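Local coordinates for calcium-regulated actin-bundling protein (Dictyostelium discoideum, PDB 4X3N) that bundles actin filaments in a calcium-regulated manner and may help shape and remodel filopodia and pseudopodia as cells move, at residues Tyr103-Leu106 with Cys107-Cys110; Asp178-Pro181 with Glu182-Lys185; Met279-Asp282 with Leu283-Lys286. One frame throughout, in Å; residues are numbered along the deposited sequence.

Two helical segments and one helix start illustrate how the i to i+4 bond pattern serves different places in a mostly helical actin-bundling protein. Interaction 1 spans two turns inside helix 96-111, where the side chain of Tyr103 comes to about 10 Å from the bound calcium ion. Interaction 2 is the start of the long helix 181-211, and its centre lies 34 Å from that of interaction 1, across the centre of the chain. Interaction 3, within helix 273-290, meets interaction 2 directly: Ile183 O is 3.9 Å from Met279 SD, a packing contact. Interactions 1 and 3 do not touch, their nearest atoms being about 11 Å apart.

Interaction 1 of 3, residues Tyr103-Leu106 with Cys107-Cys110; sequences YEQL and CKFC
Two turns of helix 96-111 join Tyr103-Leu106 to Cys107-Cys110 through successive i to i+4 backbone hydrogen bonds. Cys107 N donates to Tyr103 O, Lys108 N to Glu104 O, Phe109 N to Gln105 O at 2.9 Å, and Cys110 N to Leu106 O. The last two are the straighter.

Among the side chains, Gln105 does most of the reaching. Its CG stands opposite the backbone N (chi1 178°), and a bend at chi2 turns the amide onward to Lys108 and Phe109 in the following turn. There OE1 meets the CE methylene of Lys108 at 3.2 Å, while Lys108 NZ is farther from the same oxygen, at 4.0 Å. The two chains slant across each other. NE2 of Gln105 approaches Phe109 CB at 4.2 Å, with the amide steeply inclined to the phenyl ring, 75° between their planes.

Side chains of this segment touch two other helices. Tyr103 and Cys107 lean on helix 132-143, which leads into the calcium-binding loop, whereas Leu106 and Phe109 touch helix 61-79. Both cysteines fold back toward the preceding turn: Cys107 SG sits 3.4 Å from Tyr103 O, and Cys110 SG lies at the same distance from Leu106 O. Cys110 also touches Pro127 of a loop and Phe63 of helix 61-79.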
ATOM      1  N   TYR A 103       4.892 -17.504  -6.247  1.00 22.69           N
ATOM      2  CA  TYR A 103       5.695 -18.332  -7.110  1.00 23.14           C
ATOM      3  C   TYR A 103       6.377 -19.447  -6.318  1.00 25.61           C
ATOM      4  O   TYR A 103       6.563 -20.549  -6.820  1.00 27.45           O
ATOM      5  CB  TYR A 103       6.761 -17.492  -7.782  1.00 25.36           C
ATOM      6  CG  TYR A 103       6.329 -16.839  -9.039  1.00 24.01           C
ATOM      7  CD1 TYR A 103       6.358 -17.528 -10.248  1.00 23.02           C
ATOM      8  CD2 TYR A 103       5.888 -15.520  -9.014  1.00 22.20           C
ATOM      9  CE1 TYR A 103       5.934 -16.915 -11.422  1.00 23.57           C
ATOM     10  CE2 TYR A 103       5.477 -14.899 -10.145  1.00 22.59           C
ATOM     11  CZ  TYR A 103       5.489 -15.589 -11.354  1.00 20.88           C
ATOM     12  OH  TYR A 103       5.088 -14.916 -12.458  1.00 19.17           O
ATOM     13  N   GLU A 104       6.771 -19.136  -5.085  1.00 29.38           N
ATOM     14  CA  GLU A 104       7.362 -20.149  -4.218  1.00 31.16           C
ATOM     15  C   GLU A 104       6.418 -21.251  -3.891  1.00 29.40           C
ATOM     16  O   GLU A 104       6.790 -22.385  -3.934  1.00 27.78           O
ATOM     17  CB  GLU A 104       7.942 -19.547  -2.960  1.00 32.42           C
ATOM     18  CG  GLU A 104       9.221 -18.813  -3.336  1.00 36.74           C
ATOM     19  CD  GLU A 104       9.973 -18.301  -2.129  1.00 43.89           C
ATOM     20  OE1 GLU A 104       9.390 -18.313  -0.992  1.00 38.59           O
ATOM     21  OE2 GLU A 104      11.110 -17.828  -2.358  1.00 41.26           O
ATOM     22  N   GLN A 105       5.174 -20.918  -3.616  1.00 27.66           N
ATOM     23  CA  GLN A 105       4.167 -21.922  -3.384  1.00 29.92           C
ATOM     24  C   GLN A 105       3.901 -22.759  -4.642  1.00 30.46           C
ATOM     25  O   GLN A 105       3.761 -23.962  -4.520  1.00 32.03           O
ATOM     26  CB  GLN A 105       2.906 -21.307  -2.777  1.00 31.89           C
ATOM     27  CG  GLN A 105       1.763 -22.260  -2.523  1.00 39.11           C
ATOM     28  CD  GLN A 105       2.153 -23.527  -1.742  1.00 43.47           C
ATOM     29  OE1 GLN A 105       3.000 -23.500  -0.826  1.00 45.15           O
ATOM     30  NE2 GLN A 105       1.511 -24.645  -2.096  1.00 38.48           N
ATOM     31  N   LEU A 106       3.908 -22.155  -5.833  1.00 27.23           N
ATOM     32  CA  LEU A 106       3.752 -22.877  -7.063  1.00 27.21           C
ATOM     33  C   LEU A 106       4.801 -23.949  -7.251  1.00 30.17           C
ATOM     34  O   LEU A 106       4.496 -25.075  -7.659  1.00 27.37           O
ATOM     35  CB  LEU A 106       3.890 -21.964  -8.266  1.00 28.42           C
ATOM     36  CG  LEU A 106       2.660 -21.253  -8.804  1.00 28.17           C
ATOM     37  CD1 LEU A 106       3.044 -20.448 -10.030  1.00 26.61           C
ATOM     38  CD2 LEU A 106       1.473 -22.200  -9.089  1.00 28.05           C
ATOM     39  N   CYS A 107       6.032 -23.570  -6.986  1.00 27.74           N
ATOM     40  CA  CYS A 107       7.164 -24.452  -7.142  1.00 31.51           C
ATOM     41  C   CYS A 107       7.079 -25.561  -6.116  1.00 31.53           C
ATOM     42  O   CYS A 107       7.358 -26.689  -6.441  1.00 33.07           O
ATOM     43  CB  CYS A 107       8.484 -23.690  -6.961  1.00 30.16           C
ATOM     44  SG  CYS A 107       8.890 -22.488  -8.252  1.00 32.04           S
ATOM     45  N   LYS A 108       6.642 -25.251  -4.911  1.00 32.87           N
ATOM     46  CA  LYS A 108       6.582 -26.276  -3.877  1.00 39.52           C
ATOM     47  C   LYS A 108       5.507 -27.295  -4.239  1.00 39.45           C
ATOM     48  O   LYS A 108       5.707 -28.511  -4.116  1.00 34.91           O
ATOM     49  CB  LYS A 108       6.299 -25.674  -2.512  1.00 41.75           C
ATOM     50  CG  LYS A 108       6.555 -26.629  -1.352  1.00 48.48           C
ATOM     51  CD  LYS A 108       6.538 -25.922   0.002  1.00 46.58           C
ATOM     52  CE  LYS A 108       5.120 -25.552   0.410  1.00 51.05           C
ATOM     53  NZ  LYS A 108       4.867 -25.722   1.878  1.00 51.17           N
ATOM     54  N   PHE A 109       4.374 -26.792  -4.710  1.00 36.11           N
ATOM     55  CA  PHE A 109       3.279 -27.657  -5.103  1.00 34.82           C
ATOM     56  C   PHE A 109       3.719 -28.630  -6.188  1.00 33.48           C
ATOM     57  O   PHE A 109       3.578 -29.823  -6.041  1.00 36.19           O
ATOM     58  CB  PHE A 109       2.095 -26.860  -5.579  1.00 33.90           C
ATOM     59  CG  PHE A 109       0.958 -27.721  -6.052  1.00 35.68           C
ATOM     60  CD1 PHE A 109       0.960 -28.258  -7.328  1.00 36.36           C
ATOM     61  CD2 PHE A 109      -0.113 -28.006  -5.209  1.00 37.53           C
ATOM     62  CE1 PHE A 109      -0.076 -29.059  -7.748  1.00 37.87           C
ATOM     63  CE2 PHE A 109      -1.179 -28.772  -5.646  1.00 37.84           C
ATOM     64  CZ  PHE A 109      -1.151 -29.299  -6.913  1.00 36.83           C
ATOM     65  N   CYS A 110       4.307 -28.094  -7.243  1.00 35.76           N
ATOM     66  CA  CYS A 110       4.728 -28.875  -8.413  1.00 35.00           C
ATOM     67  C   CYS A 110       5.900 -29.824  -8.155  1.00 43.44           C
ATOM     68  O   CYS A 110       6.137 -30.744  -8.965  1.00 38.38           O
ATOM     69  CB  CYS A 110       5.144 -27.923  -9.532  1.00 33.73           C
ATOM     70  SG  CYS A 110       3.743 -27.045 -10.273  1.00 30.69           S
TER

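Interaction 2 of 3, residues Asp178-Pro181 with Glu182-Lys185; sequences DEHP and EIKK
His180 O, at the entry to helix 181-211, faces the amides of the first turn and is gripped by two of them. Lys184 N gives the stronger bond, 2.9 Å long with an N-H...O angle of 161°; Ile183 N adds a weak one.

The packed side is built round Ile183, which is buried. With its CG1 beside its own backbone N (chi1 -67°), CD1 comes to the edge of the imidazole, 4.0 Å from His180 ND1, and the two side chains run alongside each other. The His180 ring stacks on Tyr255, and both His180 and Ile183 touch Ser272. Glu182 curls back at chi2, bringing OE1 to 3.6 Å from Pro181 CD. Its carboxylate is held from outside the turn, OE2 by a salt bridge to Lys254 and OE1 by the hydroxyl of Tyr255.

The side formed by Glu179, Lys184 and Lys185 is instead exposed to solvent. Glu179 extends across Lys184 at about a right angle, and its OE2 is 3.5 Å from Lys184 CA; the lysine ammonium is farther off, and the charge of Glu179 is met instead by Arg187. Lys185 NZ reaches Pro181 O through a water, which donates to that oxygen at 3.0 Å but accepts only weakly from the ammonium. His180 at the N-cap, followed by Pro181 as first helical residue, is a classic helix N-terminus.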
ATOM      1  N   ASP A 178     -16.058  -8.463 -26.941  1.00 46.76           N
ATOM      2  CA  ASP A 178     -16.847  -8.258 -25.750  1.00 47.94           C
ATOM      3  C   ASP A 178     -17.500  -9.563 -25.333  1.00 41.32           C
ATOM      4  O   ASP A 178     -17.805 -10.415 -26.135  1.00 41.88           O
ATOM      5  CB  ASP A 178     -17.876  -7.135 -25.948  1.00 49.24           C
ATOM      6  CG  ASP A 178     -17.221  -5.730 -25.978  1.00 55.84           C
ATOM      7  OD1 ASP A 178     -15.968  -5.588 -25.904  1.00 49.19           O
ATOM      8  OD2 ASP A 178     -17.974  -4.743 -26.055  1.00 59.87           O
ATOM      9  N   GLU A 179     -17.644  -9.712 -24.028  1.00 39.65           N
ATOM     10  CA  GLU A 179     -18.271 -10.875 -23.430  1.00 36.42           C
ATOM     11  C   GLU A 179     -19.669 -10.910 -23.974  1.00 37.02           C
ATOM     12  O   GLU A 179     -20.385  -9.919 -23.870  1.00 37.48           O
ATOM     13  CB  GLU A 179     -18.332 -10.714 -21.896  1.00 32.91           C
ATOM     14  CG  GLU A 179     -18.569 -12.019 -21.124  1.00 30.14           C
ATOM     15  CD  GLU A 179     -18.631 -11.813 -19.635  1.00 30.11           C
ATOM     16  OE1 GLU A 179     -18.743 -10.662 -19.205  1.00 30.51           O
ATOM     17  OE2 GLU A 179     -18.589 -12.787 -18.860  1.00 30.94           O
ATOM     18  N   HIS A 180     -20.091 -12.040 -24.496  1.00 35.66           N
ATOM     19  CA  HIS A 180     -21.481 -12.147 -24.934  1.00 34.68           C
ATOM     20  C   HIS A 180     -22.417 -12.196 -23.769  1.00 33.41           C
ATOM     21  O   HIS A 180     -22.061 -12.725 -22.736  1.00 30.44           O
ATOM     22  CB  HIS A 180     -21.686 -13.405 -25.747  1.00 37.65           C
ATOM     23  CG  HIS A 180     -20.861 -13.436 -26.988  1.00 40.06           C
ATOM     24  ND1 HIS A 180     -19.933 -14.426 -27.247  1.00 44.58           N
ATOM     25  CD2 HIS A 180     -20.778 -12.562 -28.015  1.00 41.88           C
ATOM     26  CE1 HIS A 180     -19.348 -14.187 -28.403  1.00 40.62           C
ATOM     27  NE2 HIS A 180     -19.833 -13.054 -28.881  1.00 40.63           N
ATOM     28  N   PRO A 181     -23.639 -11.688 -23.950  1.00 33.19           N
ATOM     29  CA  PRO A 181     -24.564 -11.603 -22.814  1.00 35.57           C
ATOM     30  C   PRO A 181     -24.961 -12.958 -22.215  1.00 33.89           C
ATOM     31  O   PRO A 181     -25.254 -13.022 -21.011  1.00 34.20           O
ATOM     32  CB  PRO A 181     -25.801 -10.852 -23.370  1.00 33.79           C
ATOM     33  CG  PRO A 181     -25.437 -10.364 -24.728  1.00 36.68           C
ATOM     34  CD  PRO A 181     -24.167 -11.051 -25.182  1.00 40.46           C
ATOM     35  N   GLU A 182     -25.019 -14.009 -23.027  1.00 30.05           N
ATOM     36  CA  GLU A 182     -25.398 -15.303 -22.492  1.00 30.08           C
ATOM     37  C   GLU A 182     -24.289 -15.781 -21.565  1.00 30.04           C
ATOM     38  O   GLU A 182     -24.542 -16.459 -20.547  1.00 27.24           O
ATOM     39  CB  GLU A 182     -25.644 -16.329 -23.584  1.00 34.00           C
ATOM     40  CG  GLU A 182     -26.902 -16.027 -24.425  1.00 37.76           C
ATOM     41  CD  GLU A 182     -26.642 -15.061 -25.618  1.00 40.28           C
ATOM     42  OE1 GLU A 182     -25.611 -14.304 -25.661  1.00 35.90           O
ATOM     43  OE2 GLU A 182     -27.501 -15.082 -26.531  1.00 42.67           O
ATOM     44  N   ILE A 183     -23.069 -15.435 -21.937  1.00 26.80           N
ATOM     45  CA  ILE A 183     -21.907 -15.793 -21.132  1.00 28.53           C
ATOM     46  C   ILE A 183     -21.888 -14.959 -19.852  1.00 27.45           C
ATOM     47  O   ILE A 183     -21.729 -15.518 -18.782  1.00 27.31           O
ATOM     48  CB  ILE A 183     -20.620 -15.674 -21.960  1.00 29.36           C
ATOM     49  CG1 ILE A 183     -20.638 -16.760 -23.055  1.00 31.81           C
ATOM     50  CG2 ILE A 183     -19.381 -15.779 -21.082  1.00 28.21           C
ATOM     51  CD1 ILE A 183     -19.473 -16.721 -24.018  1.00 33.90           C
ATOM     52  N   LYS A 184     -22.126 -13.654 -19.947  1.00 25.20           N
ATOM     53  CA  LYS A 184     -22.136 -12.845 -18.769  1.00 26.20           C
ATOM     54  C   LYS A 184     -23.187 -13.370 -17.826  1.00 24.97           C
ATOM     55  O   LYS A 184     -22.943 -13.501 -16.639  1.00 25.04           O
ATOM     56  CB  LYS A 184     -22.401 -11.384 -19.095  1.00 28.22           C
ATOM     57  CG  LYS A 184     -22.323 -10.437 -17.912  1.00 29.63           C
ATOM     58  CD  LYS A 184     -22.592  -9.024 -18.388  1.00 32.81           C
ATOM     59  CE  LYS A 184     -22.406  -8.034 -17.268  1.00 38.52           C
ATOM     60  NZ  LYS A 184     -23.420  -6.942 -17.356  1.00 45.38           N
ATOM     61  N   LYS A 185     -24.339 -13.729 -18.347  1.00 29.12           N
ATOM     62  CA  LYS A 185     -25.422 -14.266 -17.500  1.00 27.66           C
ATOM     63  C   LYS A 185     -24.983 -15.469 -16.733  1.00 28.23           C
ATOM     64  O   LYS A 185     -25.253 -15.590 -15.549  1.00 28.51           O
ATOM     65  CB  LYS A 185     -26.637 -14.624 -18.345  1.00 30.29           C
ATOM     66  CG  LYS A 185     -27.517 -13.403 -18.614  1.00 34.76           C
ATOM     67  CD  LYS A 185     -28.734 -13.773 -19.480  1.00 39.61           C
ATOM     68  CE  LYS A 185     -29.777 -12.634 -19.620  1.00 42.60           C
ATOM     69  NZ  LYS A 185     -29.221 -11.406 -20.247  1.00 41.87           N
TER
HETATM   70  O   HOH W   1     -26.072 -10.367 -19.773  1.00 34.69           O

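Interaction 3 of 3, residues Met279-Asp282 with Leu283-Lys286; sequences MNRD and LEEK
Arg281 and Glu285, one turn apart on helix 273-290, form an i to i+4 salt bridge, and Asp282 and Lys286 form a second, weaker one, one residue further along. Arg281 NH1 donates to Glu285 OE1 at 2.9 Å, almost straight at 169°. The oxygen lies in the guanidinium plane and is met on its anti side. Arg281 chi2, at 66°, bends the chain toward Glu285, whose own bend brings the carboxylate to meet it. Glu284 OE1 stands over one guanidinium face, 4.0 Å from Arg281 NH1, an attraction of charge alone.

Farther out, Glu62 binds Arg281 NE and the hydroxyl of Tyr65 is hydrogen-bonded to Asp282 OD1, fastening this face to helix 61-79. With an alanine here in place of Arg281, Glu285 OE1 and Glu62 would probably be left without their shared positive partner, and a gap would open beside Tyr65 and Ser66. Leu283 packs on helix 232-255, and Met279 on helix 181-211. Lys286 NZ is held by Asn194 OD1 and bonds only weakly to Asp282 OD2, at 3.2 Å.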
ATOM      1  N   MET A 279     -16.418 -21.987 -17.151  1.00 25.77           N
ATOM      2  CA  MET A 279     -17.712 -22.022 -16.474  1.00 27.40           C
ATOM      3  C   MET A 279     -18.193 -23.425 -16.235  1.00 23.12           C
ATOM      4  O   MET A 279     -18.705 -23.734 -15.187  1.00 25.42           O
ATOM      5  CB  MET A 279     -18.737 -21.233 -17.290  1.00 29.35           C
ATOM      6  CG  MET A 279     -18.522 -19.742 -17.158  1.00 33.46           C
ATOM      7  SD  MET A 279     -19.877 -18.773 -17.847  1.00 37.32           S
ATOM      8  CE  MET A 279     -20.122 -19.574 -19.476  1.00 36.36           C
ATOM      9  N   ASN A 280     -17.990 -24.309 -17.197  1.00 25.37           N
ATOM     10  CA  ASN A 280     -18.320 -25.749 -16.991  1.00 23.30           C
ATOM     11  C   ASN A 280     -17.473 -26.371 -15.952  1.00 24.47           C
ATOM     12  O   ASN A 280     -17.953 -27.053 -15.083  1.00 25.79           O
ATOM     13  CB  ASN A 280     -18.270 -26.518 -18.316  1.00 25.20           C
ATOM     14  CG  ASN A 280     -19.548 -26.309 -19.164  1.00 25.62           C
ATOM     15  OD1 ASN A 280     -20.530 -26.976 -18.955  1.00 30.19           O
ATOM     16  ND2 ASN A 280     -19.533 -25.367 -20.078  1.00 23.68           N
ATOM     17  N   ARG A 281     -16.172 -26.152 -16.019  1.00 26.98           N
ATOM     18  CA  ARG A 281     -15.323 -26.615 -14.931  1.00 26.78           C
ATOM     19  C   ARG A 281     -15.743 -26.179 -13.537  1.00 25.94           C
ATOM     20  O   ARG A 281     -15.698 -26.942 -12.554  1.00 25.57           O
ATOM     21  CB  ARG A 281     -13.896 -26.115 -15.178  1.00 27.03           C
ATOM     22  CG  ARG A 281     -12.874 -26.696 -14.239  1.00 26.23           C
ATOM     23  CD  ARG A 281     -12.738 -28.195 -14.475  1.00 29.67           C
ATOM     24  NE  ARG A 281     -11.731 -28.752 -13.591  1.00 28.08           N
ATOM     25  CZ  ARG A 281     -11.910 -29.000 -12.288  1.00 33.29           C
ATOM     26  NH1 ARG A 281     -13.071 -28.750 -11.702  1.00 34.32           N
ATOM     27  NH2 ARG A 281     -10.894 -29.496 -11.552  1.00 30.11           N
ATOM     28  N   ASP A 282     -16.118 -24.920 -13.446  1.00 28.55           N
ATOM     29  CA  ASP A 282     -16.424 -24.308 -12.159  1.00 26.17           C
ATOM     30  C   ASP A 282     -17.758 -24.844 -11.624  1.00 26.49           C
ATOM     31  O   ASP A 282     -17.880 -25.242 -10.459  1.00 25.36           O
ATOM     32  CB  ASP A 282     -16.444 -22.821 -12.393  1.00 25.92           C
ATOM     33  CG  ASP A 282     -16.415 -22.046 -11.127  1.00 33.32           C
ATOM     34  OD1 ASP A 282     -15.470 -22.288 -10.356  1.00 37.59           O
ATOM     35  OD2 ASP A 282     -17.288 -21.176 -10.935  1.00 33.12           O
ATOM     36  N   LEU A 283     -18.746 -24.909 -12.512  1.00 25.48           N
ATOM     37  CA  LEU A 283     -20.018 -25.579 -12.220  1.00 25.66           C
ATOM     38  C   LEU A 283     -19.790 -26.971 -11.741  1.00 27.99           C
ATOM     39  O   LEU A 283     -20.345 -27.374 -10.742  1.00 28.70           O
ATOM     40  CB  LEU A 283     -20.877 -25.669 -13.448  1.00 26.20           C
ATOM     41  CG  LEU A 283     -22.235 -26.343 -13.298  1.00 26.51           C
ATOM     42  CD1 LEU A 283     -23.181 -25.482 -12.432  1.00 29.35           C
ATOM     43  CD2 LEU A 283     -22.811 -26.591 -14.709  1.00 30.14           C
ATOM     44  N   GLU A 284     -18.962 -27.710 -12.465  1.00 30.34           N
ATOM     45  CA  GLU A 284     -18.627 -29.082 -12.057  1.00 31.43           C
ATOM     46  C   GLU A 284     -18.108 -29.134 -10.604  1.00 26.60           C
ATOM     47  O   GLU A 284     -18.602 -29.908  -9.785  1.00 27.66           O
ATOM     48  CB  GLU A 284     -17.602 -29.616 -13.081  1.00 38.15           C
ATOM     49  CG  GLU A 284     -16.947 -30.959 -12.792  1.00 40.07           C
ATOM     50  CD  GLU A 284     -15.733 -31.254 -13.733  1.00 43.01           C
ATOM     51  OE1 GLU A 284     -14.824 -31.989 -13.315  1.00 45.37           O
ATOM     52  OE2 GLU A 284     -15.659 -30.758 -14.885  1.00 43.17           O
ATOM     53  N   GLU A 285     -17.118 -28.300 -10.294  1.00 27.47           N
ATOM     54  CA  GLU A 285     -16.528 -28.191  -8.952  1.00 31.66           C
ATOM     55  C   GLU A 285     -17.605 -27.869  -7.916  1.00 29.77           C
ATOM     56  O   GLU A 285     -17.766 -28.538  -6.882  1.00 26.89           O
ATOM     57  CB  GLU A 285     -15.459 -27.074  -8.952  1.00 35.74           C
ATOM     58  CG  GLU A 285     -14.487 -27.077  -7.773  1.00 41.93           C
ATOM     59  CD  GLU A 285     -13.668 -28.335  -7.726  1.00 46.55           C
ATOM     60  OE1 GLU A 285     -13.516 -28.954  -8.795  1.00 51.58           O
ATOM     61  OE2 GLU A 285     -13.203 -28.719  -6.629  1.00 47.58           O
ATOM     62  N   LYS A 286     -18.407 -26.880  -8.240  1.00 29.23           N
ATOM     63  CA  LYS A 286     -19.452 -26.497  -7.322  1.00 27.71           C
ATOM     64  C   LYS A 286     -20.388 -27.636  -7.043  1.00 28.77           C
ATOM     65  O   LYS A 286     -20.763 -27.830  -5.872  1.00 28.68           O
ATOM     66  CB  LYS A 286     -20.184 -25.241  -7.824  1.00 26.60           C
ATOM     67  CG  LYS A 286     -19.386 -23.953  -7.571  1.00 26.57           C
ATOM     68  CD  LYS A 286     -19.667 -22.908  -8.624  1.00 26.02           C
ATOM     69  CE  LYS A 286     -19.456 -21.476  -8.073  1.00 28.02           C
ATOM     70  NZ  LYS A 286     -18.045 -21.085  -7.786  1.00 27.62           N
TER